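Local structure of kallistatin (Homo sapiens, 6F4V) at residues H50-I55 and G291-L295; A41-L45 and D112-Y117; E174-I178 and M200-H206; T132-N137 and D150-L155. The protein inhibits tissue kallikrein as a serpin, forming a stable equimolar complex with the enzyme and being cleaved at its reactive site. All coordinates share one frame; numbering follows the deposited sequence. Where two conformers were deposited one is given.

Contacts 1 and 2 adjoin, with centres 16 Å apart, among the helices on one face of the large sheet. R52 NH1 lies 3.0 Å from L45 O, a weak hydrogen bond, and L295 CD2 packs 3.8 Å from L43 CD2. Contact 4 sits on the other face of that sheet, its centre 21 Å from that of contact 2. Contacts 2 and 4 both touch strand 328-340, from its two sides; it lies between 159-172 and 312-324, as the inserted reactive loop does in cleaved serpins. Contact 3 is remote, at one end of the sheet, its centre 46 Å from that of contact 1. Its K175 side chain comes to about 10 Å from the bound sodium ion.

Contact 1 of 4, residues H50-I55 and G291-L295; sequences HSRSQI and GFTDL
In the serpin helical region, H50 and S51 in the first turn of helix 49-58 meet D294 of the loop after helix 283-286. Both oxygens of the D294 carboxylate meet the helix, one firmly and one weakly. S51 OG donates to D294 OD2 over 2.5 Å, on the syn lone pair. H50 NE2 reaches D294 OD1 at 2.8 Å, but the bond is weak, with an N-H...O angle of 119°. OD1 lies at the imidazole edge, in the ring plane, while the carboxylate plane is turned 77° from the ring. CG of D294 stands opposite the backbone N (chi1 176°), which sends the carboxylate to the helix. S51 OG is also bonded to D301 N, and it lies over one face of the H50 ring. Water adds to the grip: one molecule donates to D294 OD2 and to S51 O. A second links Q54 OE1, G291 O and D294 N, and a third joins Q54 O to G291 O. An asparagine in place of D294 would probably leave S51 and H50 without the negative charge they share and weaken the hold on the helix start. Beyond the polar patch, I55 CD1 touches L295 CD1 at 4.1 Å, and F292 CE2 lies 3.6 Å from I55 O. L295 also packs on Y40 and L43 of helix 33-44. The negative charge beside the first turn may also suit the helix dipole. The result is a loop tied by a polar cluster to the start of a helix in the helical part of the serpin fold.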
loop_
_atom_site.group_PDB
_atom_site.type_symbol
_atom_site.label_atom_id
_atom_site.label_comp_id
_atom_site.label_asym_id
_atom_site.label_seq_id
_atom_site.Cartn_x
_atom_site.Cartn_y
_atom_site.Cartn_z
ATOM N N HIS A 50 7.095 11.897 -23.455
ATOM C CA HIS A 50 6.079 10.854 -23.379
ATOM C C HIS A 50 6.229 9.964 -22.140
ATOM O O HIS A 50 5.229 9.522 -21.581
ATOM C CB HIS A 50 6.116 9.945 -24.633
ATOM C CG HIS A 50 7.318 9.029 -24.702
ATOM N ND1 HIS A 50 8.576 9.455 -25.101
ATOM C CD2 HIS A 50 7.446 7.700 -24.436
ATOM C CE1 HIS A 50 9.415 8.429 -25.087
ATOM N NE2 HIS A 50 8.762 7.352 -24.675
ATOM N N SER A 51 7.456 9.662 -21.745
ATOM C CA SER A 51 7.655 8.738 -20.620
ATOM C C SER A 51 7.095 9.286 -19.303
ATOM O O SER A 51 6.600 8.534 -18.471
ATOM C CB SER A 51 9.132 8.377 -20.453
ATOM O OG SER A 51 9.600 7.630 -21.584
ATOM N N ARG A 52 7.221 10.585 -19.124
ATOM C CA ARG A 52 6.737 11.287 -17.930
ATOM C C ARG A 52 5.212 11.213 -17.855
ATOM O O ARG A 52 4.644 10.782 -16.851
ATOM C CB ARG A 52 7.216 12.735 -17.980
ATOM C CG ARG A 52 7.073 13.536 -16.699
ATOM C CD ARG A 52 7.613 14.938 -16.979
ATOM N NE ARG A 52 7.765 15.770 -15.789
ATOM C CZ ARG A 52 8.912 16.069 -15.163
ATOM N NH1 ARG A 52 10.087 15.558 -15.544
ATOM N NH2 ARG A 52 8.867 16.868 -14.083
ATOM N N SER A 53 4.540 11.577 -18.945
ATOM C CA SER A 53 3.069 11.545 -18.942
ATOM C C SER A 53 2.536 10.113 -18.835
ATOM O O SER A 53 1.547 9.886 -18.141
ATOM C CB SER A 53 2.479 12.288 -20.148
ATOM O OG SER A 53 2.895 11.697 -21.348
ATOM N N GLN A 54 3.198 9.157 -19.476
ATOM C CA GLN A 54 2.778 7.763 -19.392
ATOM C C GLN A 54 2.890 7.184 -17.970
ATOM O O GLN A 54 2.063 6.396 -17.603
ATOM C CB GLN A 54 3.547 6.904 -20.388
ATOM C CG GLN A 54 3.115 7.257 -21.819
ATOM C CD GLN A 54 3.263 6.148 -22.807
ATOM O OE1 GLN A 54 2.848 5.006 -22.553
ATOM N NE2 GLN A 54 3.762 6.497 -24.008
ATOM N N ILE A 55 3.880 7.596 -17.190
ATOM C CA ILE A 55 3.950 7.080 -15.801
ATOM C C ILE A 55 2.753 7.635 -15.031
ATOM O O ILE A 55 2.046 6.879 -14.336
ATOM C CB ILE A 55 5.255 7.474 -15.092
ATOM C CG1 ILE A 55 6.455 6.732 -15.674
ATOM C CG2 ILE A 55 5.165 7.205 -13.587
ATOM C CD1 ILE A 55 7.770 7.429 -15.295
ATOM N N GLY A 291 -0.356 -0.261 -17.447
ATOM C CA GLY A 291 -0.088 0.977 -18.170
ATOM C C GLY A 291 1.367 1.423 -18.244
ATOM O O GLY A 291 1.636 2.515 -18.766
ATOM N N PHE A 292 2.295 0.614 -17.734
ATOM C CA PHE A 292 3.687 1.046 -17.627
ATOM C C PHE A 292 4.600 0.357 -18.656
ATOM O O PHE A 292 5.791 0.185 -18.406
ATOM C CB PHE A 292 4.211 0.820 -16.208
ATOM C CG PHE A 292 3.446 1.614 -15.162
ATOM C CD1 PHE A 292 2.231 1.148 -14.682
ATOM C CD2 PHE A 292 3.913 2.832 -14.726
ATOM C CE1 PHE A 292 1.518 1.861 -13.730
ATOM C CE2 PHE A 292 3.204 3.557 -13.767
ATOM C CZ PHE A 292 2.022 3.063 -13.269
ATOM N N THR A 293 4.059 -0.004 -19.817
ATOM C CA THR A 293 4.902 -0.622 -20.852
ATOM C C THR A 293 6.044 0.291 -21.292
ATOM O O THR A 293 7.172 -0.186 -21.443
ATOM C CB THR A 293 4.083 -1.046 -22.073
ATOM O OG1 THR A 293 3.315 0.085 -22.524
ATOM C CG2 THR A 293 3.189 -2.164 -21.706
ATOM N N ASP A 294 5.795 1.587 -21.452
ATOM C CA ASP A 294 6.865 2.506 -21.858
ATOM C C ASP A 294 8.015 2.497 -20.871
ATOM O O ASP A 294 9.178 2.340 -21.265
ATOM C CB ASP A 294 6.384 3.938 -22.064
ATOM C CG ASP A 294 7.534 4.895 -22.398
ATOM O OD1 ASP A 294 7.951 4.872 -23.576
ATOM O OD2 ASP A 294 8.025 5.629 -21.490
ATOM N N LEU A 295 7.700 2.664 -19.588
ATOM C CA LEU A 295 8.741 2.787 -18.572
ATOM C C LEU A 295 9.694 1.596 -18.528
ATOM O O LEU A 295 10.919 1.761 -18.301
ATOM C CB LEU A 295 8.115 3.026 -17.169
ATOM C CG LEU A 295 9.091 3.053 -16.001
ATOM C CD1 LEU A 295 10.103 4.175 -16.188
ATOM C CD2 LEU A 295 8.385 3.242 -14.660
HETATM O O HOH W 1 6.974 5.828 -19.067
HETATM O O HOH W 2 3.407 3.243 -20.725
HETATM O O HOH W 3 0.308 4.943 -19.138
#

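Contact 2 of 4, residues A41-L45 and D112-Y117; sequences AMLSL and DTMAVY
The Y117 ring is covered on both faces: M42 CB sits over the centre of one, and V116 CG1 of its own helix lies nearer the rim of the other. L45 CD1 comes to the ring edge, 3.7 Å from Y117 CE1. This is helix-to-helix packing in the serpin fold, where helices 33-44 and 107-117 meet on one face of the large sheet. The M42 contact is a CH-pi interaction, with CB 3.7 Å from the centroid of the Y117 ring and 10° off its normal. M42 runs out extended with CG opposite the backbone N (chi1 -175°), then bends at the sulfur. M42 and Y117 lie alongside each other, pointing opposite ways. M42 SD ends 3.5 Å from Y117 CB and oblique to the ring, a Met-aromatic contact. At the far end of the tyrosine, A41 CB lies 3.3 Å from Y117 OH, while the hydroxyl is hydrogen-bonded to H72 ND1 of helix 68-83. The phenol is therefore held at its faces, its edge and its oxygen. T113 fills in beside it: its CG2 packs 3.8 Å from M42 CG, and also meets L45 CD1. Both L45 methyls reach D112 CB. Beyond these methyls the polar link is indirect: one water donates to L45 O at 2.8 Å and to D112 OD2 at 3.0 Å.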
loop_
_atom_site.group_PDB
_atom_site.type_symbol
_atom_site.label_atom_id
_atom_site.label_comp_id
_atom_site.label_asym_id
_atom_site.label_seq_id
_atom_site.Cartn_x
_atom_site.Cartn_y
_atom_site.Cartn_z
ATOM N N ALA A 41 5.482 8.380 -8.883
ATOM C CA ALA A 41 5.341 9.814 -9.130
ATOM C C ALA A 41 6.682 10.544 -8.915
ATOM O O ALA A 41 7.103 11.382 -9.753
ATOM C CB ALA A 41 4.253 10.395 -8.262
ATOM N N MET A 42 7.402 10.166 -7.872
ATOM C CA MET A 42 8.739 10.729 -7.672
ATOM C C MET A 42 9.708 10.415 -8.835
ATOM O O MET A 42 10.404 11.318 -9.324
ATOM C CB MET A 42 9.321 10.247 -6.352
ATOM C CG MET A 42 10.662 10.902 -6.022
ATOM S SD MET A 42 11.180 10.457 -4.352
ATOM C CE MET A 42 11.724 8.848 -4.525
ATOM N N LEU A 43 9.742 9.148 -9.254
ATOM C CA LEU A 43 10.531 8.713 -10.404
ATOM C C LEU A 43 10.252 9.548 -11.645
ATOM O O LEU A 43 11.202 9.881 -12.390
ATOM C CB LEU A 43 10.253 7.236 -10.715
ATOM C CG LEU A 43 10.955 6.649 -11.940
ATOM C CD1 LEU A 43 12.450 6.581 -11.740
ATOM C CD2 LEU A 43 10.397 5.276 -12.215
ATOM N N SER A 44 8.970 9.881 -11.866
ATOM C CA SER A 44 8.560 10.621 -13.035
ATOM C C SER A 44 9.190 11.986 -13.111
ATOM O O SER A 44 9.252 12.534 -14.195
ATOM C CB SER A 44 7.035 10.758 -13.169
ATOM O OG SER A 44 6.496 11.767 -12.328
ATOM N N LEU A 45 9.598 12.569 -11.991
ATOM C CA LEU A 45 10.359 13.850 -12.039
ATOM C C LEU A 45 11.626 13.757 -12.878
ATOM O O LEU A 45 12.061 14.774 -13.404
ATOM C CB LEU A 45 10.776 14.305 -10.637
ATOM C CG LEU A 45 9.643 14.725 -9.709
ATOM C CD1 LEU A 45 10.148 14.730 -8.282
ATOM C CD2 LEU A 45 9.080 16.074 -10.114
ATOM N N ASP A 112 14.051 18.776 -7.023
ATOM C CA ASP A 112 12.610 18.443 -7.082
ATOM C C ASP A 112 12.260 17.279 -6.141
ATOM O O ASP A 112 11.264 17.354 -5.408
ATOM C CB ASP A 112 12.160 18.082 -8.514
ATOM C CG ASP A 112 12.134 19.279 -9.491
ATOM O OD1 ASP A 112 12.284 20.436 -9.091
ATOM O OD2 ASP A 112 11.953 19.021 -10.704
ATOM N N THR A 113 13.070 16.211 -6.129
ATOM C CA THR A 113 12.768 15.078 -5.242
ATOM C C THR A 113 12.860 15.453 -3.758
ATOM O O THR A 113 12.073 14.975 -2.926
ATOM C CB THR A 113 13.644 13.831 -5.482
ATOM O OG1 THR A 113 15.024 14.131 -5.214
ATOM C CG2 THR A 113 13.468 13.315 -6.903
ATOM N N MET A 114 13.827 16.298 -3.425
ATOM C CA MET A 114 13.948 16.786 -2.056
ATOM C C MET A 114 12.796 17.741 -1.702
ATOM O O MET A 114 12.208 17.615 -0.651
ATOM C CB MET A 114 15.302 17.471 -1.857
ATOM C CG MET A 114 16.439 16.476 -1.729
ATOM S SD MET A 114 18.064 17.259 -1.528
ATOM C CE MET A 114 18.472 17.579 -3.220
ATOM N N ALA A 115 12.482 18.682 -2.585
ATOM C CA ALA A 115 11.413 19.663 -2.326
ATOM C C ALA A 115 10.031 18.988 -2.179
ATOM O O ALA A 115 9.294 19.276 -1.240
ATOM C CB ALA A 115 11.392 20.711 -3.430
ATOM N N VAL A 116 9.701 18.053 -3.075
ATOM C CA VAL A 116 8.348 17.478 -3.097
ATOM C C VAL A 116 8.216 16.236 -2.231
ATOM O O VAL A 116 7.224 16.079 -1.516
ATOM C CB VAL A 116 7.902 17.180 -4.552
ATOM C CG1 VAL A 116 6.545 16.499 -4.611
ATOM C CG2 VAL A 116 7.828 18.472 -5.328
ATOM N N TYR A 117 9.181 15.321 -2.326
ATOM C CA TYR A 117 9.052 14.032 -1.678
ATOM C C TYR A 117 9.923 13.931 -0.425
ATOM O O TYR A 117 9.978 12.881 0.186
ATOM C CB TYR A 117 9.322 12.886 -2.693
ATOM C CG TYR A 117 8.276 12.899 -3.796
ATOM C CD1 TYR A 117 8.457 13.637 -4.958
ATOM C CD2 TYR A 117 7.071 12.229 -3.634
ATOM C CE1 TYR A 117 7.484 13.690 -5.950
ATOM C CE2 TYR A 117 6.090 12.272 -4.612
ATOM C CZ TYR A 117 6.283 13.010 -5.755
ATOM O OH TYR A 117 5.281 13.080 -6.681
HETATM O O HOH W 4 13.388 16.982 -12.392
#

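Contact 3 of 4, residues E174-I178 and M200-H206; sequences EKPFI and MLQDQEH
Q202 NE2 serves K175 and F177 at once. It donates to K175 O over 2.7 Å at a nearly straight 166°, with the acceptor in the amide plane but the donor well above the plane of the carbonyl. The same nitrogen stands over the centre of the F177 ring, 3.3 Å above it, and the amide plane is almost perpendicular to the ring. Q202 OE1 is satisfied too: it accepts from H207 NE2 and from a water that also donates to P176 O. K175 NZ donates to H206 O at 2.9 Å and is hydrogen-bonded to Y265 OH. E205 OE1 lies 4.0 Å from K175 NZ, too far for a salt bridge, though the opposite charges may still attract. Two waters bridge the backbones: one joins I178 O to L201 N, the other I178 N to L201 O. The second face of F177 belongs to M200. M200 CB lies over it in a CH-pi contact, and SD is 4.4 Å from the F177 centroid, a Met-aromatic contact. An alanine in place of F177 would probably open a gap between M200 and Q202 and leave the amide nitrogen without the ring beneath it. F177 further meets W173 edge-to-face and touches L270 and L272 of strand 269-282. Its backbone pairs with E326, just before strand 328-340. The loop thus closes over the end of strand 193-202 and the large sheet, in the region called the breach in serpins.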
loop_
_atom_site.group_PDB
_atom_site.type_symbol
_atom_site.label_atom_id
_atom_site.label_comp_id
_atom_site.label_asym_id
_atom_site.label_seq_id
_atom_site.Cartn_x
_atom_site.Cartn_y
_atom_site.Cartn_z
ATOM N N GLU A 174 -9.879 2.416 18.223
ATOM C CA GLU A 174 -10.779 3.117 19.150
ATOM C C GLU A 174 -11.466 2.119 20.101
ATOM O O GLU A 174 -11.705 2.449 21.261
ATOM C CB GLU A 174 -11.870 3.915 18.433
ATOM C CG GLU A 174 -11.362 5.191 17.792
ATOM C CD GLU A 174 -11.174 6.348 18.757
ATOM O OE1 GLU A 174 -10.920 7.476 18.276
ATOM O OE2 GLU A 174 -11.261 6.142 19.985
ATOM N N LYS A 175 -11.791 0.931 19.585
ATOM C CA LYS A 175 -12.526 -0.101 20.330
ATOM C C LYS A 175 -11.696 -1.411 20.373
ATOM O O LYS A 175 -11.906 -2.333 19.563
ATOM C CB LYS A 175 -13.881 -0.335 19.667
ATOM C CG LYS A 175 -14.839 0.857 19.737
ATOM C CD LYS A 175 -15.906 0.771 18.657
ATOM C CE LYS A 175 -16.683 2.080 18.511
ATOM N NZ LYS A 175 -17.751 2.148 19.526
ATOM N N PRO A 176 -10.733 -1.471 21.291
ATOM C CA PRO A 176 -9.850 -2.625 21.331
ATOM C C PRO A 176 -10.486 -3.876 21.914
ATOM O O PRO A 176 -11.584 -3.821 22.508
ATOM C CB PRO A 176 -8.699 -2.164 22.231
ATOM C CG PRO A 176 -9.294 -1.138 23.137
ATOM C CD PRO A 176 -10.393 -0.473 22.330
ATOM N N PHE A 177 -9.783 -4.988 21.727
ATOM C CA PHE A 177 -10.189 -6.290 22.213
ATOM C C PHE A 177 -9.450 -6.545 23.537
ATOM O O PHE A 177 -8.379 -5.974 23.789
ATOM C CB PHE A 177 -9.816 -7.392 21.221
ATOM C CG PHE A 177 -10.428 -7.227 19.854
ATOM C CD1 PHE A 177 -9.877 -6.341 18.920
ATOM C CD2 PHE A 177 -11.535 -7.976 19.480
ATOM C CE1 PHE A 177 -10.446 -6.198 17.661
ATOM C CE2 PHE A 177 -12.101 -7.828 18.225
ATOM C CZ PHE A 177 -11.552 -6.945 17.316
ATOM N N ILE A 178 -10.043 -7.393 24.369
ATOM C CA ILE A 178 -9.442 -7.806 25.658
ATOM C C ILE A 178 -8.726 -9.115 25.369
ATOM O O ILE A 178 -9.339 -10.106 24.958
ATOM C CB ILE A 178 -10.535 -7.896 26.761
ATOM C CG1 ILE A 178 -11.131 -6.499 27.033
ATOM C CG2 ILE A 178 -9.985 -8.455 28.072
ATOM C CD1 ILE A 178 -12.567 -6.521 27.528
ATOM N N MET A 200 -9.798 -13.172 18.241
ATOM C CA MET A 200 -10.127 -12.125 19.197
ATOM C C MET A 200 -11.621 -12.009 19.262
ATOM O O MET A 200 -12.308 -12.307 18.280
ATOM C CB MET A 200 -9.513 -10.765 18.778
ATOM C CG MET A 200 -8.065 -10.909 18.407
ATOM S SD MET A 200 -7.230 -9.379 18.076
ATOM C CE MET A 200 -8.063 -8.919 16.531
ATOM N N LEU A 201 -12.125 -11.559 20.402
ATOM C CA LEU A 201 -13.566 -11.411 20.613
ATOM C C LEU A 201 -13.872 -10.143 21.413
ATOM O O LEU A 201 -13.265 -9.898 22.443
ATOM C CB LEU A 201 -14.105 -12.632 21.362
ATOM C CG LEU A 201 -15.565 -12.568 21.834
ATOM C CD1 LEU A 201 -16.483 -12.420 20.641
ATOM C CD2 LEU A 201 -15.910 -13.806 22.656
ATOM N N GLN A 202 -14.794 -9.329 20.910
ATOM C CA GLN A 202 -15.430 -8.281 21.683
ATOM C C GLN A 202 -16.912 -8.330 21.391
ATOM O O GLN A 202 -17.302 -8.612 20.281
ATOM C CB GLN A 202 -14.848 -6.869 21.436
ATOM C CG GLN A 202 -14.905 -6.333 20.033
ATOM C CD GLN A 202 -14.374 -4.927 19.941
ATOM O OE1 GLN A 202 -15.055 -3.977 20.325
ATOM N NE2 GLN A 202 -13.158 -4.775 19.421
ATOM N N ASP A 203 -17.728 -8.089 22.421
ATOM C CA ASP A 203 -19.187 -8.127 22.281
ATOM C C ASP A 203 -19.973 -7.060 23.064
ATOM O O ASP A 203 -21.207 -7.111 23.087
ATOM C CB ASP A 203 -19.693 -9.518 22.606
ATOM C CG ASP A 203 -19.338 -9.963 24.030
ATOM O OD1 ASP A 203 -18.879 -9.145 24.848
ATOM O OD2 ASP A 203 -19.490 -11.155 24.318
ATOM N N GLN A 204 -19.294 -6.083 23.651
ATOM C CA GLN A 204 -19.990 -5.043 24.422
ATOM C C GLN A 204 -20.107 -3.724 23.682
ATOM O O GLN A 204 -20.868 -2.848 24.109
ATOM C CB GLN A 204 -19.320 -4.831 25.796
ATOM C CG GLN A 204 -18.989 -6.105 26.588
ATOM C CD GLN A 204 -20.193 -6.920 27.042
ATOM O OE1 GLN A 204 -20.332 -7.199 28.225
ATOM N NE2 GLN A 204 -21.043 -7.330 26.112
ATOM N N GLU A 205 -19.390 -3.575 22.564
ATOM C CA GLU A 205 -19.298 -2.287 21.894
ATOM C C GLU A 205 -20.265 -2.191 20.724
ATOM O O GLU A 205 -20.646 -3.201 20.151
ATOM C CB GLU A 205 -17.893 -2.080 21.360
ATOM C CG GLU A 205 -16.813 -2.117 22.416
ATOM C CD GLU A 205 -16.952 -0.983 23.400
ATOM O OE1 GLU A 205 -16.954 0.188 22.958
ATOM O OE2 GLU A 205 -17.077 -1.270 24.606
ATOM N N HIS A 206 -20.660 -0.963 20.398
ATOM C CA HIS A 206 -21.319 -0.681 19.118
ATOM C C HIS A 206 -20.236 -0.579 18.060
ATOM O O HIS A 206 -19.156 -0.088 18.341
ATOM C CB HIS A 206 -22.109 0.616 19.160
ATOM C CG HIS A 206 -23.456 0.487 19.812
ATOM N ND1 HIS A 206 -23.641 -0.152 21.018
ATOM C CD2 HIS A 206 -24.683 0.911 19.418
ATOM C CE1 HIS A 206 -24.927 -0.131 21.333
ATOM N NE2 HIS A 206 -25.580 0.514 20.382
HETATM O O HOH W 5 -13.685 -2.287 22.688
HETATM O O HOH W 6 -9.892 -10.801 22.232
HETATM O O HOH W 7 -12.708 -7.879 24.051
#

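Contact 4 of 4, residues T132-N137 and D150-L155; sequences TIQLIN and DLVSEL
N137 and V152 are brought together by N137's torsions: CG lies beside the backbone N (chi1 -72°), and a small chi2 of -14° aims both amide ends at the loop. N137 OD1 accepts from V152 N at 2.8 Å, and N137 ND2 donates to V152 O at 3.0 Å. Both bonds are nearly straight. The side-chain amide thus pairs with the N-H and the C=O of one residue, much as a backbone strand would. V152 O lies in the plane of the amide, but ND2 sits above the plane of the carbonyl. ND2 also donates to a water, which is bonded to D150 OD1. This joins helix 129-143, the serpin helix F, to the loop that leads back to strand 159-172 of the large sheet. Apolar contacts extend the link along the helix. I136 CG2 packs 3.8 Å from V152 CG2, and V152 also touches S336 of strand 328-340. Toward the start of the helix, I133 and L155 run antiparallel, flank to flank, I133 CD1 lying 3.7 Å from L155 CB. T132 CG2 meets L155 CD2 at 3.7 Å, while T132 OG1 turns to T124 OG1 and D128 O.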
loop_
_atom_site.group_PDB
_atom_site.type_symbol
_atom_site.label_atom_id
_atom_site.label_comp_id
_atom_site.label_asym_id
_atom_site.label_seq_id
_atom_site.Cartn_x
_atom_site.Cartn_y
_atom_site.Cartn_z
ATOM N N THR A 132 25.948 -2.454 -1.137
ATOM C CA THR A 132 24.898 -1.508 -1.519
ATOM C C THR A 132 23.519 -2.091 -1.185
ATOM O O THR A 132 22.682 -1.393 -0.649
ATOM C CB THR A 132 25.005 -1.119 -3.016
ATOM O OG1 THR A 132 26.220 -0.390 -3.234
ATOM C CG2 THR A 132 23.826 -0.215 -3.456
ATOM N N ILE A 133 23.308 -3.366 -1.494
ATOM C CA ILE A 133 22.110 -4.090 -1.081
ATOM C C ILE A 133 21.905 -3.991 0.431
ATOM O O ILE A 133 20.789 -3.704 0.887
ATOM C CB ILE A 133 22.112 -5.560 -1.563
ATOM C CG1 ILE A 133 21.724 -5.612 -3.048
ATOM C CG2 ILE A 133 21.117 -6.420 -0.775
ATOM C CD1 ILE A 133 21.820 -6.987 -3.686
ATOM N N GLN A 134 22.967 -4.232 1.201
ATOM C CA GLN A 134 22.876 -4.137 2.665
ATOM C C GLN A 134 22.537 -2.704 3.108
ATOM O O GLN A 134 21.681 -2.519 3.985
ATOM C CB GLN A 134 24.179 -4.620 3.333
ATOM C CG GLN A 134 24.055 -4.925 4.827
ATOM C CD GLN A 134 25.395 -4.931 5.557
ATOM O OE1 GLN A 134 26.295 -4.153 5.242
ATOM N NE2 GLN A 134 25.521 -5.802 6.554
ATOM N N LEU A 135 23.201 -1.704 2.522
ATOM C CA LEU A 135 22.940 -0.300 2.875
ATOM C C LEU A 135 21.461 0.089 2.637
ATOM O O LEU A 135 20.825 0.698 3.499
ATOM C CB LEU A 135 23.860 0.637 2.088
ATOM C CG LEU A 135 23.691 2.147 2.322
ATOM C CD1 LEU A 135 24.268 2.594 3.669
ATOM C CD2 LEU A 135 24.293 2.946 1.173
ATOM N N ILE A 136 20.939 -0.261 1.466
ATOM C CA ILE A 136 19.549 0.073 1.107
ATOM C C ILE A 136 18.596 -0.692 1.997
ATOM O O ILE A 136 17.685 -0.106 2.587
ATOM C CB ILE A 136 19.220 -0.233 -0.372
ATOM C CG1 ILE A 136 20.095 0.603 -1.308
ATOM C CG2 ILE A 136 17.734 0.029 -0.642
ATOM C CD1 ILE A 136 20.027 0.189 -2.764
ATOM N N ASN A 137 18.821 -1.996 2.128
ATOM C CA ASN A 137 17.914 -2.822 2.895
ATOM C C ASN A 137 17.890 -2.523 4.382
ATOM O O ASN A 137 16.804 -2.557 4.994
ATOM C CB ASN A 137 18.131 -4.306 2.621
ATOM C CG ASN A 137 17.643 -4.709 1.235
ATOM O OD1 ASN A 137 16.912 -3.957 0.575
ATOM N ND2 ASN A 137 18.048 -5.880 0.780
ATOM N N ASP A 150 14.950 -7.107 3.493
ATOM C CA ASP A 150 15.407 -7.539 2.181
ATOM C C ASP A 150 14.520 -7.012 1.038
ATOM O O ASP A 150 14.125 -7.751 0.132
ATOM C CB ASP A 150 15.597 -9.075 2.144
ATOM C CG ASP A 150 16.594 -9.586 3.228
ATOM O OD1 ASP A 150 17.557 -8.855 3.611
ATOM O OD2 ASP A 150 16.403 -10.736 3.702
ATOM N N LEU A 151 14.194 -5.723 1.091
ATOM C CA LEU A 151 13.369 -5.124 0.047
ATOM C C LEU A 151 13.979 -5.384 -1.334
ATOM O O LEU A 151 13.312 -5.896 -2.242
ATOM C CB LEU A 151 13.202 -3.623 0.244
ATOM C CG LEU A 151 12.483 -2.895 -0.904
ATOM C CD1 LEU A 151 11.071 -3.452 -1.108
ATOM C CD2 LEU A 151 12.476 -1.398 -0.704
ATOM N N VAL A 152 15.236 -4.981 -1.481
ATOM C CA VAL A 152 15.952 -5.151 -2.733
ATOM C C VAL A 152 16.597 -6.551 -2.711
ATOM O O VAL A 152 17.617 -6.753 -2.052
ATOM C CB VAL A 152 16.992 -4.033 -2.914
ATOM C CG1 VAL A 152 17.803 -4.253 -4.185
ATOM C CG2 VAL A 152 16.303 -2.688 -2.948
ATOM N N SER A 153 15.977 -7.499 -3.413
ATOM C CA SER A 153 16.435 -8.905 -3.444
ATOM C C SER A 153 17.425 -9.235 -4.575
ATOM O O SER A 153 18.004 -10.316 -4.562
ATOM C CB SER A 153 15.228 -9.834 -3.544
ATOM O OG SER A 153 14.391 -9.420 -4.608
ATOM N N GLU A 154 17.569 -8.335 -5.563
ATOM C CA GLU A 154 18.586 -8.411 -6.634
ATOM C C GLU A 154 19.058 -7.005 -6.927
ATOM O O GLU A 154 18.272 -6.050 -6.806
ATOM C CB GLU A 154 18.002 -8.861 -7.977
ATOM C CG GLU A 154 17.221 -10.138 -8.019
ATOM C CD GLU A 154 16.485 -10.303 -9.341
ATOM O OE1 GLU A 154 15.386 -10.914 -9.321
ATOM O OE2 GLU A 154 16.996 -9.812 -10.388
ATOM N N LEU A 155 20.296 -6.887 -7.399
ATOM C CA LEU A 155 20.839 -5.612 -7.838
ATOM C C LEU A 155 21.914 -5.879 -8.895
ATOM O O LEU A 155 22.894 -6.563 -8.603
ATOM C CB LEU A 155 21.438 -4.865 -6.639
ATOM C CG LEU A 155 21.882 -3.424 -6.863
ATOM C CD1 LEU A 155 20.671 -2.553 -7.159
ATOM C CD2 LEU A 155 22.646 -2.907 -5.653
HETATM O O HOH W 8 14.450 -3.878 3.705
HETATM O O HOH W 9 19.493 -7.625 2.370
#